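Local coordinates for Slr1438 protein (Synechocystis sp., PDB 3K25), which is of unknown function but belongs to the aldose 1-epimerase family and probably binds a carbohydrate, perhaps as an isomerase, at residues I64-P69 and L161-Y166; N109-L114 and V133-L138; I145-A150 and A280-Q285; T211-P216 and V231-L236. All blocks are in the same frame, centred on the assembly; numbering follows the deposited sequence.

Contact 1: I64-P69 and L161-Y166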
loop_
_atom_site.group_PDB
_atom_site.type_symbol
_atom_site.label_atom_id
_atom_site.label_comp_id
_atom_site.label_asym_id
_atom_site.label_seq_id
_atom_site.Cartn_x
_atom_site.Cartn_y
_atom_site.Cartn_z
ATOM N N ILE A 64 4.544 -1.913 3.334
ATOM C CA ILE A 64 3.562 -1.150 2.587
ATOM C C ILE A 64 3.502 -1.538 1.110
ATOM O O ILE A 64 4.062 -0.859 0.242
ATOM C CB ILE A 64 3.850 0.350 2.721
ATOM C CG1 ILE A 64 4.054 0.699 4.197
ATOM C CG2 ILE A 64 2.673 1.154 2.182
ATOM C CD1 ILE A 64 4.486 2.118 4.434
ATOM N N PRO A 65 2.837 -2.662 0.805
ATOM C CA PRO A 65 2.726 -3.099 -0.590
ATOM C C PRO A 65 1.940 -2.104 -1.465
ATOM O O PRO A 65 1.025 -1.408 -1.000
ATOM C CB PRO A 65 2.035 -4.456 -0.468
ATOM C CG PRO A 65 2.570 -4.976 0.865
ATOM C CD PRO A 65 2.431 -3.740 1.729
ATOM N N ILE A 66 2.329 -2.042 -2.733
ATOM C CA ILE A 66 1.718 -1.151 -3.709
ATOM C C ILE A 66 0.781 -1.938 -4.611
ATOM O O ILE A 66 1.157 -2.993 -5.132
ATOM C CB ILE A 66 2.819 -0.493 -4.560
ATOM C CG1 ILE A 66 3.736 0.316 -3.643
ATOM C CG2 ILE A 66 2.211 0.373 -5.659
ATOM C CD1 ILE A 66 4.974 0.831 -4.326
ATOM N N LEU A 67 -0.433 -1.419 -4.800
ATOM C CA LEU A 67 -1.436 -2.079 -5.644
ATOM C C LEU A 67 -1.643 -1.312 -6.959
ATOM O O LEU A 67 -2.193 -0.194 -6.960
ATOM C CB LEU A 67 -2.767 -2.192 -4.882
ATOM C CG LEU A 67 -2.670 -2.492 -3.370
ATOM C CD1 LEU A 67 -4.070 -2.520 -2.781
ATOM C CD2 LEU A 67 -1.951 -3.808 -3.115
ATOM N N PHE A 68 -1.215 -1.913 -8.073
ATOM C CA PHE A 68 -1.332 -1.286 -9.398
ATOM C C PHE A 68 -1.150 -2.324 -10.517
ATOM O O PHE A 68 -0.279 -3.186 -10.432
ATOM C CB PHE A 68 -0.258 -0.198 -9.534
ATOM C CG PHE A 68 -0.168 0.412 -10.905
ATOM C CD1 PHE A 68 -0.927 1.534 -11.240
ATOM C CD2 PHE A 68 0.695 -0.120 -11.861
ATOM C CE1 PHE A 68 -0.815 2.115 -12.498
ATOM C CE2 PHE A 68 0.804 0.453 -13.116
ATOM C CZ PHE A 68 0.050 1.575 -13.436
ATOM N N PRO A 69 -1.935 -2.237 -11.601
ATOM C CA PRO A 69 -2.990 -1.282 -11.941
ATOM C C PRO A 69 -4.388 -1.592 -11.388
ATOM O O PRO A 69 -5.371 -1.072 -11.896
ATOM C CB PRO A 69 -2.959 -1.279 -13.462
ATOM C CG PRO A 69 -2.695 -2.737 -13.764
ATOM C CD PRO A 69 -1.611 -3.092 -12.765
ATOM N N LEU A 161 -4.835 2.501 -8.102
ATOM C CA LEU A 161 -3.605 2.539 -7.335
ATOM C C LEU A 161 -3.940 2.456 -5.853
ATOM O O LEU A 161 -4.860 3.123 -5.378
ATOM C CB LEU A 161 -2.825 3.831 -7.630
ATOM C CG LEU A 161 -1.552 4.006 -6.787
ATOM C CD1 LEU A 161 -0.686 2.740 -6.884
ATOM C CD2 LEU A 161 -0.782 5.226 -7.245
ATOM N N GLY A 162 -3.198 1.633 -5.123
ATOM C CA GLY A 162 -3.455 1.509 -3.702
ATOM C C GLY A 162 -2.229 1.215 -2.860
ATOM O O GLY A 162 -1.224 0.681 -3.342
ATOM N N PHE A 163 -2.305 1.577 -1.588
ATOM C CA PHE A 163 -1.211 1.329 -0.660
ATOM C C PHE A 163 -1.813 0.439 0.406
ATOM O O PHE A 163 -2.917 0.697 0.897
ATOM C CB PHE A 163 -0.672 2.647 -0.096
ATOM C CG PHE A 163 0.099 3.460 -1.115
ATOM C CD1 PHE A 163 1.472 3.293 -1.265
ATOM C CD2 PHE A 163 -0.560 4.348 -1.963
ATOM C CE1 PHE A 163 2.182 3.999 -2.247
ATOM C CE2 PHE A 163 0.133 5.058 -2.947
ATOM C CZ PHE A 163 1.508 4.882 -3.089
ATOM N N HIS A 164 -1.079 -0.613 0.747
ATOM C CA HIS A 164 -1.539 -1.623 1.682
ATOM C C HIS A 164 -0.704 -1.669 2.970
ATOM O O HIS A 164 -0.190 -2.726 3.351
ATOM C CB HIS A 164 -1.478 -2.956 0.921
ATOM C CG HIS A 164 -2.110 -4.110 1.624
ATOM N ND1 HIS A 164 -2.858 -5.054 0.956
ATOM C CD2 HIS A 164 -2.044 -4.523 2.913
ATOM C CE1 HIS A 164 -3.222 -6.003 1.801
ATOM N NE2 HIS A 164 -2.741 -5.705 2.995
ATOM N N PRO A 165 -0.582 -0.536 3.676
ATOM C CA PRO A 165 0.214 -0.532 4.911
ATOM C C PRO A 165 -0.247 -1.494 6.006
ATOM O O PRO A 165 -1.439 -1.597 6.309
ATOM C CB PRO A 165 0.137 0.924 5.368
ATOM C CG PRO A 165 -1.257 1.312 4.957
ATOM C CD PRO A 165 -1.347 0.719 3.540
ATOM N N TYR A 166 0.722 -2.189 6.595
ATOM C CA TYR A 166 0.481 -3.116 7.698
ATOM C C TYR A 166 0.970 -2.434 8.975
ATOM O O TYR A 166 2.159 -2.505 9.294
ATOM C CB TYR A 166 1.288 -4.395 7.513
ATOM C CG TYR A 166 0.812 -5.301 6.413
ATOM C CD1 TYR A 166 0.106 -6.462 6.709
ATOM C CD2 TYR A 166 1.117 -5.031 5.082
ATOM C CE1 TYR A 166 -0.276 -7.338 5.716
ATOM C CE2 TYR A 166 0.740 -5.900 4.072
ATOM C CZ TYR A 166 0.045 -7.059 4.394
ATOM O OH TYR A 166 -0.300 -7.956 3.405
#
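Leu67 and Gly162 face each other as a hydrogen-bonded antiparallel pair, a compact example of a large side chain lying over a residue that has none. Their backbones exchange two bonds: Leu67 N gives to Gly162 O at 2.7 Å, and Gly162 N returns to Leu67 O. Leu67 then folds back over its partner, with CG 3.5 Å from Gly162 O and CD1 near Gly162 CA. A first torsion of -37° sets CG beside the backbone N; from there CD2 reaches the edge of the His164 ring, 4.2 Å from His164 CB. Ile66 and Phe163 form the adjoining non-hydrogen-bonded pair, with their side chains on the opposite face, where Ile66 CG2 lies alongside Leu161 CD1 at 3.9 Å. Farther on, Pro65 O takes the His164 amide at 2.8 Å, in the carbonyl plane. Pro65 also meets Tyr166 at about a right angle, its CD in plane with the ring edge and 3.6 Å from Tyr166 CE2. Outside this first shell, His91 and Trp256 touch Leu67, while the His164 ring meets that of Trp243 almost perpendicularly, and the His164 side chain also touches Cys252 and Glu254. Cut back to alanine, Leu67 would probably leave a gap above Gly162 and the His164 ring edge without this apolar neighbour. Every touching residue is buried near the centre of the chain, so the backbone bonds answer polar groups that water would otherwise serve, and the apolar packing on both faces implies a junction held without any charged pair between the two segments.

Contact 2: N109-L114 and V133-L138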
loop_
_atom_site.group_PDB
_atom_site.type_symbol
_atom_site.label_atom_id
_atom_site.label_comp_id
_atom_site.label_asym_id
_atom_site.label_seq_id
_atom_site.Cartn_x
_atom_site.Cartn_y
_atom_site.Cartn_z
ATOM N N ASN A 109 14.384 16.375 4.229
ATOM C CA ASN A 109 13.980 15.077 4.756
ATOM C C ASN A 109 14.817 13.986 4.094
ATOM O O ASN A 109 15.700 14.281 3.285
ATOM C CB ASN A 109 12.497 14.817 4.466
ATOM C CG ASN A 109 12.128 15.051 3.001
ATOM O OD1 ASN A 109 12.765 14.524 2.087
ATOM N ND2 ASN A 109 11.087 15.839 2.778
ATOM N N ALA A 110 14.554 12.734 4.460
ATOM C CA ALA A 110 15.247 11.597 3.859
ATOM C C ALA A 110 14.349 11.280 2.674
ATOM O O ALA A 110 13.198 10.895 2.853
ATOM C CB ALA A 110 15.293 10.410 4.827
ATOM N N ARG A 111 14.855 11.453 1.463
ATOM C CA ARG A 111 14.020 11.205 0.299
ATOM C C ARG A 111 14.604 10.276 -0.752
ATOM O O ARG A 111 15.680 10.533 -1.304
ATOM C CB ARG A 111 13.651 12.542 -0.339
ATOM C CG ARG A 111 13.050 12.428 -1.706
ATOM C CD ARG A 111 12.555 13.767 -2.169
ATOM N NE ARG A 111 12.204 13.756 -3.585
ATOM C CZ ARG A 111 11.519 14.723 -4.178
ATOM N NH1 ARG A 111 11.107 15.769 -3.471
ATOM N NH2 ARG A 111 11.261 14.653 -5.476
ATOM N N LEU A 112 13.876 9.201 -1.032
ATOM C CA LEU A 112 14.303 8.226 -2.028
ATOM C C LEU A 112 13.286 8.191 -3.178
ATOM O O LEU A 112 12.085 8.045 -2.948
ATOM C CB LEU A 112 14.434 6.840 -1.385
ATOM C CG LEU A 112 15.447 5.863 -1.993
ATOM C CD1 LEU A 112 15.301 5.821 -3.490
ATOM C CD2 LEU A 112 16.841 6.314 -1.650
ATOM N N ASP A 113 13.776 8.329 -4.407
ATOM C CA ASP A 113 12.914 8.322 -5.586
ATOM C C ASP A 113 13.060 7.061 -6.447
ATOM O O ASP A 113 14.126 6.778 -6.985
ATOM C CB ASP A 113 13.185 9.576 -6.415
ATOM C CG ASP A 113 12.609 10.815 -5.773
ATOM O OD1 ASP A 113 12.220 10.734 -4.589
ATOM O OD2 ASP A 113 12.544 11.863 -6.441
ATOM N N LEU A 114 11.962 6.320 -6.575
ATOM C CA LEU A 114 11.945 5.069 -7.323
ATOM C C LEU A 114 11.099 5.110 -8.584
ATOM O O LEU A 114 10.116 5.850 -8.674
ATOM C CB LEU A 114 11.429 3.947 -6.431
ATOM C CG LEU A 114 12.121 3.809 -5.080
ATOM C CD1 LEU A 114 11.535 2.615 -4.343
ATOM C CD2 LEU A 114 13.622 3.626 -5.288
ATOM N N VAL A 133 6.691 7.014 -10.912
ATOM C CA VAL A 133 7.834 7.495 -10.149
ATOM C C VAL A 133 7.251 7.860 -8.791
ATOM O O VAL A 133 6.414 8.758 -8.682
ATOM C CB VAL A 133 8.521 8.748 -10.768
ATOM C CG1 VAL A 133 9.203 8.395 -12.088
ATOM C CG2 VAL A 133 7.510 9.838 -10.974
ATOM N N PHE A 134 7.663 7.132 -7.761
ATOM C CA PHE A 134 7.171 7.386 -6.417
ATOM C C PHE A 134 8.299 7.996 -5.622
ATOM O O PHE A 134 9.468 7.629 -5.788
ATOM C CB PHE A 134 6.717 6.086 -5.726
ATOM C CG PHE A 134 5.412 5.520 -6.249
ATOM C CD1 PHE A 134 4.862 5.959 -7.462
ATOM C CD2 PHE A 134 4.756 4.506 -5.547
ATOM C CE1 PHE A 134 3.688 5.391 -7.961
ATOM C CE2 PHE A 134 3.578 3.932 -6.039
ATOM C CZ PHE A 134 3.042 4.370 -7.245
ATOM N N SER A 135 7.940 8.936 -4.760
ATOM C CA SER A 135 8.914 9.604 -3.922
ATOM C C SER A 135 8.566 9.279 -2.477
ATOM O O SER A 135 7.449 9.532 -2.022
ATOM C CB SER A 135 8.858 11.119 -4.159
ATOM O OG SER A 135 9.796 11.811 -3.351
ATOM N N TYR A 136 9.516 8.688 -1.766
ATOM C CA TYR A 136 9.300 8.358 -0.370
ATOM C C TYR A 136 10.110 9.363 0.435
ATOM O O TYR A 136 11.326 9.448 0.295
ATOM C CB TYR A 136 9.769 6.940 -0.071
ATOM C CG TYR A 136 9.201 5.883 -0.992
ATOM C CD1 TYR A 136 9.577 5.829 -2.328
ATOM C CD2 TYR A 136 8.331 4.903 -0.512
ATOM C CE1 TYR A 136 9.119 4.831 -3.163
ATOM C CE2 TYR A 136 7.864 3.892 -1.344
ATOM C CZ TYR A 136 8.270 3.861 -2.668
ATOM O OH TYR A 136 7.881 2.829 -3.495
ATOM N N GLN A 137 9.414 10.133 1.263
ATOM C CA GLN A 137 10.031 11.167 2.087
ATOM C C GLN A 137 9.784 10.871 3.551
ATOM O O GLN A 137 8.646 10.708 3.975
ATOM C CB GLN A 137 9.452 12.523 1.703
ATOM C CG GLN A 137 9.495 12.717 0.206
ATOM C CD GLN A 137 8.684 13.888 -0.270
ATOM O OE1 GLN A 137 7.900 14.465 0.479
ATOM N NE2 GLN A 137 8.854 14.238 -1.534
ATOM N N LEU A 138 10.875 10.791 4.308
ATOM C CA LEU A 138 10.821 10.504 5.735
ATOM C C LEU A 138 11.298 11.690 6.562
ATOM O O LEU A 138 12.424 12.145 6.391
ATOM C CB LEU A 138 11.704 9.306 6.061
ATOM C CG LEU A 138 11.656 8.926 7.541
ATOM C CD1 LEU A 138 10.460 8.001 7.747
ATOM C CD2 LEU A 138 12.951 8.223 7.976
#
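Arg111, Asp113, Ser135 and Gln137 gather on one face of an antiparallel strand pair, and their orientations show how a polar cluster is laid across a ladder. Arg111 grips Asp113 side-on: NH2 meets the syn lone pair of OD2 at 3.2 Å in the guanidinium plane, while NE makes a salt bridge to OD1. Asp113 OD1 also accepts from Ser135 OG at 2.9 Å, and its two donors come from opposite faces of the carboxylate plane. Ser135 places that hydroxyl anti to its backbone N (chi1 180°), which brings OG over one face of the guanidinium, 3.0 Å above its plane. Gln137 runs alongside Arg111 in the same direction, its amide turned 30° from the guanidinium, and its NE2 donates to Ser135 OG at 3.2 Å. On the reverse face Leu114 crosses Tyr136 at about a right angle, CD1 reaching CE1 of the ring at 3.5 Å, and Ala110 CB packs on Leu138 CB. Three hydrogen-bonded pairs, Ala110 with Leu138, Leu112 with Tyr136 and Leu114 with Phe134, zip the backbones together. Strand 100-105 flanks 110-117 in the sheet, and strand 142-151 flanks 130-139. Across the apolar face, strands 14-18 and 23-28 of another sheet supply Leu16, Leu25 and Leu27 as packing partners.

Contact 3: I145-A150 and A280-Q285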
loop_
_atom_site.group_PDB
_atom_site.type_symbol
_atom_site.label_atom_id
_atom_site.label_comp_id
_atom_site.label_asym_id
_atom_site.label_seq_id
_atom_site.Cartn_x
_atom_site.Cartn_y
_atom_site.Cartn_z
ATOM N N ILE A 145 4.457 9.537 0.714
ATOM C CA ILE A 145 4.833 8.932 -0.552
ATOM C C ILE A 145 4.090 9.718 -1.605
ATOM O O ILE A 145 2.884 9.947 -1.493
ATOM C CB ILE A 145 4.440 7.451 -0.640
ATOM C CG1 ILE A 145 4.840 6.726 0.644
ATOM C CG2 ILE A 145 5.164 6.805 -1.816
ATOM C CD1 ILE A 145 4.619 5.235 0.604
ATOM N N GLU A 146 4.823 10.167 -2.610
ATOM C CA GLU A 146 4.225 10.954 -3.668
ATOM C C GLU A 146 4.321 10.158 -4.950
ATOM O O GLU A 146 5.364 9.573 -5.262
ATOM C CB GLU A 146 4.942 12.299 -3.782
ATOM C CG GLU A 146 4.991 13.044 -2.454
ATOM C CD GLU A 146 5.544 14.453 -2.574
ATOM O OE1 GLU A 146 6.623 14.630 -3.184
ATOM O OE2 GLU A 146 4.897 15.383 -2.041
ATOM N N GLN A 147 3.221 10.133 -5.690
ATOM C CA GLN A 147 3.180 9.368 -6.918
ATOM C C GLN A 147 2.873 10.214 -8.128
ATOM O O GLN A 147 2.151 11.204 -8.041
ATOM C CB GLN A 147 2.102 8.272 -6.839
ATOM C CG GLN A 147 1.984 7.521 -5.512
ATOM C CD GLN A 147 1.154 8.284 -4.488
ATOM O OE1 GLN A 147 0.076 8.781 -4.804
ATOM N NE2 GLN A 147 1.646 8.368 -3.252
ATOM N N ARG A 148 3.449 9.810 -9.255
ATOM C CA ARG A 148 3.183 10.433 -10.538
ATOM C C ARG A 148 2.877 9.214 -11.404
ATOM O O ARG A 148 3.722 8.341 -11.586
ATOM C CB ARG A 148 4.391 11.191 -11.098
ATOM C CG ARG A 148 4.058 11.943 -12.391
ATOM C CD ARG A 148 5.237 12.734 -12.958
ATOM N NE ARG A 148 6.410 11.887 -13.180
ATOM C CZ ARG A 148 7.515 12.264 -13.818
ATOM N NH1 ARG A 148 7.613 13.489 -14.318
ATOM N NH2 ARG A 148 8.529 11.417 -13.952
ATOM N N ILE A 149 1.644 9.128 -11.879
ATOM C CA ILE A 149 1.236 8.017 -12.722
ATOM C C ILE A 149 1.254 8.579 -14.138
ATOM O O ILE A 149 0.497 9.494 -14.471
ATOM C CB ILE A 149 -0.192 7.518 -12.355
ATOM C CG1 ILE A 149 -0.254 7.147 -10.868
ATOM C CG2 ILE A 149 -0.550 6.281 -13.166
ATOM C CD1 ILE A 149 -0.233 8.323 -9.922
ATOM N N ALA A 150 2.137 8.051 -14.974
ATOM C CA ALA A 150 2.219 8.559 -16.329
ATOM C C ALA A 150 1.808 7.556 -17.384
ATOM O O ALA A 150 1.982 6.346 -17.236
ATOM C CB ALA A 150 3.640 9.071 -16.620
ATOM N N ALA A 280 -0.338 12.242 -7.132
ATOM C CA ALA A 280 -1.128 12.023 -5.941
ATOM C C ALA A 280 -0.160 11.804 -4.799
ATOM O O ALA A 280 1.060 11.775 -4.997
ATOM C CB ALA A 280 -2.013 10.791 -6.131
ATOM N N TRP A 281 -0.707 11.649 -3.602
ATOM C CA TRP A 281 0.111 11.398 -2.440
ATOM C C TRP A 281 -0.693 10.784 -1.298
ATOM O O TRP A 281 -1.908 10.971 -1.182
ATOM C CB TRP A 281 0.760 12.698 -1.960
ATOM C CG TRP A 281 -0.241 13.740 -1.586
ATOM C CD1 TRP A 281 -0.738 14.729 -2.391
ATOM C CD2 TRP A 281 -0.945 13.843 -0.339
ATOM N NE1 TRP A 281 -1.709 15.434 -1.725
ATOM C CE2 TRP A 281 -1.859 14.913 -0.464
ATOM C CE3 TRP A 281 -0.897 13.132 0.868
ATOM C CZ2 TRP A 281 -2.724 15.291 0.578
ATOM C CZ3 TRP A 281 -1.757 13.505 1.899
ATOM C CH2 TRP A 281 -2.658 14.575 1.745
ATOM N N VAL A 282 0.014 10.041 -0.457
ATOM C CA VAL A 282 -0.577 9.425 0.717
ATOM C C VAL A 282 0.355 9.801 1.865
ATOM O O VAL A 282 1.561 9.916 1.676
ATOM C CB VAL A 282 -0.655 7.905 0.572
ATOM C CG1 VAL A 282 -1.248 7.313 1.822
ATOM C CG2 VAL A 282 -1.520 7.547 -0.630
ATOM N N ASN A 283 -0.200 10.018 3.049
ATOM C CA ASN A 283 0.623 10.416 4.181
ATOM C C ASN A 283 0.362 9.558 5.405
ATOM O O ASN A 283 -0.750 9.088 5.634
ATOM C CB ASN A 283 0.368 11.884 4.522
ATOM C CG ASN A 283 1.498 12.503 5.324
ATOM O OD1 ASN A 283 2.500 12.963 4.765
ATOM N ND2 ASN A 283 1.344 12.510 6.647
ATOM N N PHE A 284 1.411 9.348 6.187
ATOM C CA PHE A 284 1.303 8.550 7.392
ATOM C C PHE A 284 1.906 9.332 8.546
ATOM O O PHE A 284 3.091 9.653 8.539
ATOM C CB PHE A 284 2.020 7.223 7.184
ATOM C CG PHE A 284 1.486 6.441 6.023
ATOM C CD1 PHE A 284 0.211 5.876 6.076
ATOM C CD2 PHE A 284 2.235 6.307 4.849
ATOM C CE1 PHE A 284 -0.313 5.194 4.979
ATOM C CE2 PHE A 284 1.719 5.624 3.746
ATOM C CZ PHE A 284 0.437 5.067 3.813
ATOM N N GLN A 285 1.069 9.652 9.525
ATOM C CA GLN A 285 1.505 10.424 10.676
ATOM C C GLN A 285 1.340 9.635 11.966
ATOM O O GLN A 285 0.279 9.069 12.224
ATOM C CB GLN A 285 0.683 11.711 10.766
ATOM C CG GLN A 285 1.190 12.704 11.775
ATOM C CD GLN A 285 2.460 13.377 11.313
ATOM O OE1 GLN A 285 2.452 14.176 10.370
ATOM N NE2 GLN A 285 3.570 13.049 11.966
#
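Gln147 lies against Ala280 and reaches along to Val282, marking the close-packed side of an antiparallel strand pair whose two faces differ sharply. Its backbone N binds Ala280 O at 2.8 Å from above the carbonyl plane, and Ala280 N returns a bond to Gln147 O. Two residues along, at the next hydrogen-bonded pair, Ile145 and Val282 trade a second pair of bonds, each 3.1 Å, from Ile145 N to Val282 O and from Val282 N to Ile145 O. A bend at the second torsion (82°) curls the Gln147 chain over the neighbouring strand, so that CD sits 3.5 Å from Ala280 O and NE2 lies 4.2 Å from Val282 CG2. OE1 finds its hydrogen bond outside the pair, with Tyr237 OH. Ile145 CD1 adds an edge contact to Phe284, 4.3 Å from CE2, and Phe163 of strand 157-168 packs behind this buried face. With leucine at this position of Gln147 the amide would be gone, and the Tyr237 hydroxyl would probably be left without this partner. The other face is looser and partly exposed: Glu146 CG only brushes Trp281 CB at 4.3 Å, and the indole leads away from the strand of Glu146. Arg144 ties this side together from outside, through a salt bridge to Glu146 and a cation-pi contact with Trp281. Strand 276-287, near the end of the chain, thus enters the middle of an eight-stranded antiparallel sheet between 142-151 and 227-233, an arrangement consistent with the large beta-sandwich of the galactose mutarotase superfamily.

Contact 4: T211-P216 and V231-L236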
loop_
_atom_site.group_PDB
_atom_site.type_symbol
_atom_site.label_atom_id
_atom_site.label_comp_id
_atom_site.label_asym_id
_atom_site.label_seq_id
_atom_site.Cartn_x
_atom_site.Cartn_y
_atom_site.Cartn_z
ATOM N N THR A 211 -16.185 2.104 0.681
ATOM C CA THR A 211 -16.060 2.810 -0.584
ATOM C C THR A 211 -16.791 4.146 -0.641
ATOM O O THR A 211 -16.871 4.762 -1.708
ATOM C CB THR A 211 -16.546 1.935 -1.755
ATOM O OG1 THR A 211 -17.947 1.675 -1.609
ATOM C CG2 THR A 211 -15.788 0.610 -1.777
ATOM N N GLN A 212 -17.312 4.596 0.501
ATOM C CA GLN A 212 -18.039 5.867 0.588
ATOM C C GLN A 212 -17.533 6.634 1.805
ATOM O O GLN A 212 -18.076 6.503 2.905
ATOM C CB GLN A 212 -19.537 5.599 0.738
ATOM C CG GLN A 212 -20.424 6.812 0.531
ATOM C CD GLN A 212 -20.375 7.323 -0.892
ATOM O OE1 GLN A 212 -20.517 6.553 -1.843
ATOM N NE2 GLN A 212 -20.180 8.629 -1.048
ATOM N N ILE A 213 -16.495 7.439 1.606
ATOM C CA ILE A 213 -15.901 8.191 2.709
ATOM C C ILE A 213 -16.125 9.688 2.623
ATOM O O ILE A 213 -16.175 10.255 1.530
ATOM C CB ILE A 213 -14.377 7.906 2.820
ATOM C CG1 ILE A 213 -13.666 8.259 1.506
ATOM C CG2 ILE A 213 -14.157 6.440 3.189
ATOM C CD1 ILE A 213 -12.190 7.968 1.515
ATOM N N SER A 214 -16.239 10.323 3.786
ATOM C CA SER A 214 -16.492 11.758 3.867
ATOM C C SER A 214 -15.298 12.613 4.286
ATOM O O SER A 214 -15.438 13.817 4.523
ATOM C CB SER A 214 -17.646 12.009 4.836
ATOM O OG SER A 214 -17.388 11.416 6.097
ATOM N N GLN A 215 -14.128 11.994 4.379
ATOM C CA GLN A 215 -12.920 12.701 4.789
ATOM C C GLN A 215 -11.709 12.173 4.041
ATOM O O GLN A 215 -11.605 10.980 3.781
ATOM C CB GLN A 215 -12.676 12.511 6.288
ATOM C CG GLN A 215 -13.599 13.276 7.217
ATOM C CD GLN A 215 -13.026 14.614 7.611
ATOM O OE1 GLN A 215 -12.990 15.542 6.809
ATOM N NE2 GLN A 215 -12.554 14.717 8.847
ATOM N N PRO A 216 -10.775 13.060 3.686
ATOM C CA PRO A 216 -9.571 12.635 2.972
ATOM C C PRO A 216 -8.554 12.104 3.990
ATOM O O PRO A 216 -7.341 12.235 3.803
ATOM C CB PRO A 216 -9.111 13.922 2.306
ATOM C CG PRO A 216 -9.427 14.948 3.371
ATOM C CD PRO A 216 -10.821 14.529 3.817
ATOM N N VAL A 231 -3.894 8.150 8.623
ATOM C CA VAL A 231 -3.704 8.030 7.185
ATOM C C VAL A 231 -4.424 9.154 6.438
ATOM O O VAL A 231 -5.648 9.278 6.523
ATOM C CB VAL A 231 -4.258 6.687 6.669
ATOM C CG1 VAL A 231 -3.922 6.525 5.207
ATOM C CG2 VAL A 231 -3.689 5.538 7.482
ATOM N N SER A 232 -3.673 9.975 5.714
ATOM C CA SER A 232 -4.281 11.055 4.949
ATOM C C SER A 232 -3.948 10.808 3.479
ATOM O O SER A 232 -3.021 10.056 3.178
ATOM C CB SER A 232 -3.753 12.410 5.422
ATOM O OG SER A 232 -2.349 12.496 5.284
ATOM N N PHE A 233 -4.691 11.430 2.563
ATOM C CA PHE A 233 -4.466 11.184 1.136
ATOM C C PHE A 233 -5.052 12.200 0.160
ATOM O O PHE A 233 -6.067 12.841 0.437
ATOM C CB PHE A 233 -5.026 9.803 0.779
ATOM C CG PHE A 233 -6.282 9.446 1.540
ATOM C CD1 PHE A 233 -6.209 8.995 2.866
ATOM C CD2 PHE A 233 -7.536 9.570 0.944
ATOM C CE1 PHE A 233 -7.357 8.675 3.583
ATOM C CE2 PHE A 233 -8.703 9.250 1.662
ATOM C CZ PHE A 233 -8.610 8.801 2.981
ATOM N N SER A 234 -4.411 12.324 -0.998
ATOM C CA SER A 234 -4.884 13.233 -2.035
ATOM C C SER A 234 -6.211 12.688 -2.617
ATOM O O SER A 234 -6.572 11.526 -2.386
ATOM C CB SER A 234 -3.817 13.388 -3.127
ATOM O OG SER A 234 -3.660 12.205 -3.895
ATOM N N GLU A 235 -6.929 13.513 -3.378
ATOM C CA GLU A 235 -8.223 13.102 -3.915
ATOM C C GLU A 235 -8.310 11.904 -4.859
ATOM O O GLU A 235 -9.410 11.499 -5.230
ATOM C CB GLU A 235 -8.931 14.299 -4.550
ATOM C CG GLU A 235 -8.222 14.933 -5.718
ATOM C CD GLU A 235 -8.874 16.251 -6.119
ATOM O OE1 GLU A 235 -8.366 16.913 -7.054
ATOM O OE2 GLU A 235 -9.897 16.626 -5.497
ATOM N N LEU A 236 -7.176 11.334 -5.248
ATOM C CA LEU A 236 -7.192 10.164 -6.124
ATOM C C LEU A 236 -7.774 8.975 -5.345
ATOM O O LEU A 236 -8.328 8.043 -5.930
ATOM C CB LEU A 236 -5.770 9.817 -6.585
ATOM C CG LEU A 236 -5.588 8.473 -7.316
ATOM C CD1 LEU A 236 -6.199 8.573 -8.709
ATOM C CD2 LEU A 236 -4.104 8.080 -7.402
#
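The ring of Phe233 carries the Pro216 carbonyl on one face, with Pro216 O 3.4 Å above the ring plane and over its centre. Pro216 C lies toward the far end of the ring, 3.5 Å from CZ, so the carbonyl group extends over the aromatic surface from CZ back to the middle. At the ring's edge, close to its plane, Ile213 CD1 comes within 3.7 Å of Phe233 CE2. The two side chains approach from opposite directions, and Ile213 gets there with CG1 set between its backbone N and carbonyl carbon (chi1 58°) and the rest of the chain extended. Gln215 O stands obliquely to the ring, 3.8 Å from CZ. The carbonyl that rests on the ring is also the one gripped by the backbone: Phe233 N donates to Pro216 O at 3.0 Å, the N-H bent to 144° at the hydrogen. This bond prolongs a hairpin ladder, since strands 217-222 and 227-233 are antiparallel neighbours and Val231 pairs through its backbone with Ala218. The loop holding residues 211-216 leaves strand 205-210 in one sheet and delivers the chain to strand 217-222 in another, so the contact lies at a crossing between the two sheets of a beta-rich fold. Leu240, on strand 239-245, touches both Ile213 and Phe233 and joins them to the first of these sheets. Ser232 CA adds a CA-H...O contact to Pro216 O at 3.5 Å. Just past Phe233, Ser234 OG accepts the Trp281 amide, fastening the strand's other side to 276-287.

How the contacts relate
From the N terminus, contact 1 opens first, at 64-69, and closes a long loop at 161-166, joining a short strand to strand 157-168 near the centre of the chain. Within that loop contact 2 forms and finishes, a local pairing of 110-117 with 130-139. Contact 3 opens at 145-150, before contact 1 has closed, and ends only at 280-285, so these two cross. Contact 4 lies wholly inside the span of contact 3 and links the loop between strands 205-210 and 217-222 to strand 227-233. Contacts 2, 3 and 4 all reach the sheet that runs from strand 100-105 to strand 176-178, with contact 3 in its middle; contact 1 belongs to the sheet packed against it, Phe163 meeting Phe134, Gln147 and Val282.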